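Local atomic coordinates of ornithine cyclodeaminase (PDB entry 3MGJ), a protein that probably converts ornithine to proline with release of ammonia, using NAD, and is represented here by its N-terminal domain. Residues Met3-Leu8 and Tyr48-Val53. Residues are numbered along the deposited sequence; the frame is centred on the assembly and turned at random.
Sequences MREIEL and YAKILV
Ile6 and Ile51 face each other at the middle of an antiparallel ladder that joins strands 2-10 and 47-55, the two inner strands of the four-stranded sheet. Two backbone bonds hold this pair, and the one from Ile6 N to Ile51 O (2.8 Å) is almost straight at 176°. Equivalent hydrogen-bonded pairs follow at Leu8 with Ala49 and at Arg4 with Val53, where the bond from Arg4 N is weak. Between them, alpha carbons approach carbonyl oxygens, as Glu7 CA does Ala49 O.

The tightly packed side carries Ile6, Leu8, Ala49, Ile51 and Val53, all buried. Ile6 and Ile51 lie alongside each other and point the same way, with Ile6 CG1 4.1 Å from Ile51 CB. Placed between backbone N and carbonyl carbon (chi1 72°), Ile6 CG1 also rests 3.5 Å from Ile51 O. Helix 58-74 packs on this face, with Leu65 against both Ile6 and Val53. Arg4, partly exposed, ends the face and is salt-bridged to Asp62 of that helix.

The other face is more open, and polar side chains dominate its middle. Lys50 runs beside Glu7, its CE 3.3 Å from Glu7 OE1, while Glu5 reaches across so that OE2 lies 3.3 Å from Lys50 CD. The ammonium group itself makes only a long salt bridge to Glu7, NZ to OE1 4.0 Å, and its stronger partner is Glu36 on neighbouring strand 31-38. A leucine in place of Lys50 would probably leave the carboxylates of Glu7 and Glu36 without their shared counter-charge. The ladder thus separates two chemistries: a mainly apolar layer, with a charged residue at its end, joins sheet to helix, whereas on the opposite face a lysine between acidic residues is likely to ease their mutual repulsion and link three adjacent strands by charge.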
# COMPACT_ATOMS: atom_id res chain seq x y z
N MSE A 3 15.96 15.49 -1.35
CA MSE A 3 14.69 14.77 -1.26
C MSE A 3 13.58 15.46 -2.01
O MSE A 3 13.40 16.65 -1.87
CB MSE A 3 14.22 14.71 0.18
CG MSE A 3 15.22 14.20 1.18
SE MSE A 3 14.52 14.56 2.96
CE MSE A 3 16.10 15.47 3.70
N ARG A 4 12.81 14.69 -2.76
CA ARG A 4 11.52 15.17 -3.22
C ARG A 4 10.48 14.11 -2.95
O ARG A 4 10.80 12.95 -2.83
CB ARG A 4 11.54 15.53 -4.71
CG ARG A 4 10.30 16.34 -5.16
CD ARG A 4 10.42 16.89 -6.60
NE ARG A 4 11.08 18.20 -6.69
CZ ARG A 4 12.32 18.40 -7.15
NH1 ARG A 4 13.06 17.38 -7.56
NH2 ARG A 4 12.82 19.63 -7.20
N GLU A 5 9.23 14.53 -2.84
CA GLU A 5 8.14 13.63 -2.53
C GLU A 5 7.31 13.40 -3.77
O GLU A 5 7.00 14.34 -4.50
CB GLU A 5 7.29 14.25 -1.44
CG GLU A 5 6.44 13.28 -0.67
CD GLU A 5 5.52 13.98 0.33
OE1 GLU A 5 5.69 15.21 0.54
OE2 GLU A 5 4.63 13.30 0.90
N ILE A 6 6.96 12.15 -4.05
CA ILE A 6 6.10 11.86 -5.20
C ILE A 6 4.84 11.16 -4.74
O ILE A 6 4.75 10.74 -3.61
CB ILE A 6 6.80 10.98 -6.27
CG1 ILE A 6 6.97 9.55 -5.77
CG2 ILE A 6 8.13 11.58 -6.63
CD1 ILE A 6 7.04 8.55 -6.85
N GLU A 7 3.88 11.03 -5.63
CA GLU A 7 2.66 10.32 -5.30
C GLU A 7 2.23 9.44 -6.45
O GLU A 7 2.21 9.87 -7.58
CB GLU A 7 1.58 11.31 -4.96
CG GLU A 7 0.24 10.75 -4.70
CD GLU A 7 -0.68 11.83 -4.21
OE1 GLU A 7 -0.49 12.26 -3.06
OE2 GLU A 7 -1.55 12.30 -4.98
N LEU A 8 1.94 8.17 -6.16
CA LEU A 8 1.34 7.31 -7.17
C LEU A 8 -0.14 7.35 -6.93
O LEU A 8 -0.58 7.52 -5.81
CB LEU A 8 1.82 5.87 -7.07
CG LEU A 8 3.24 5.56 -7.53
CD1 LEU A 8 3.60 6.50 -8.65
CD2 LEU A 8 4.20 5.72 -6.39
N TYR A 48 -3.88 5.83 -3.19
CA TYR A 48 -2.70 6.64 -3.46
C TYR A 48 -1.59 6.34 -2.48
O TYR A 48 -1.83 5.93 -1.36
CB TYR A 48 -3.03 8.14 -3.55
CG TYR A 48 -3.33 8.83 -2.25
CD1 TYR A 48 -2.32 9.09 -1.32
CD2 TYR A 48 -4.62 9.27 -1.95
CE1 TYR A 48 -2.59 9.74 -0.13
CE2 TYR A 48 -4.90 9.93 -0.75
CZ TYR A 48 -3.88 10.15 0.16
OH TYR A 48 -4.13 10.80 1.34
N ALA A 49 -0.36 6.50 -2.94
CA ALA A 49 0.79 6.34 -2.08
C ALA A 49 1.68 7.57 -2.20
O ALA A 49 1.91 8.06 -3.29
CB ALA A 49 1.55 5.10 -2.50
N LYS A 50 2.14 8.08 -1.07
CA LYS A 50 3.19 9.09 -1.09
C LYS A 50 4.53 8.46 -0.70
O LYS A 50 4.65 7.79 0.31
CB LYS A 50 2.87 10.24 -0.15
CG LYS A 50 1.68 11.05 -0.51
CD LYS A 50 1.59 12.24 0.41
CE LYS A 50 0.50 13.20 -0.02
NZ LYS A 50 -0.73 13.09 0.80
N ILE A 51 5.53 8.67 -1.53
CA ILE A 51 6.84 8.10 -1.35
C ILE A 51 7.83 9.23 -1.44
O ILE A 51 7.78 10.04 -2.37
CB ILE A 51 7.15 7.13 -2.49
CG1 ILE A 51 6.15 5.98 -2.48
CG2 ILE A 51 8.58 6.65 -2.40
CD1 ILE A 51 6.03 5.30 -3.80
N LEU A 52 8.73 9.27 -0.46
CA LEU A 52 9.87 10.17 -0.45
C LEU A 52 11.05 9.50 -1.14
O LEU A 52 11.37 8.36 -0.85
CB LEU A 52 10.23 10.46 0.99
CG LEU A 52 11.21 11.55 1.38
CD1 LEU A 52 10.55 12.90 1.26
CD2 LEU A 52 11.63 11.27 2.81
N VAL A 53 11.67 10.22 -2.07
CA VAL A 53 12.80 9.71 -2.84
C VAL A 53 14.03 10.45 -2.40
O VAL A 53 14.01 11.65 -2.28
CB VAL A 53 12.59 9.94 -4.35
CG1 VAL A 53 13.79 9.45 -5.13
CG2 VAL A 53 11.35 9.25 -4.82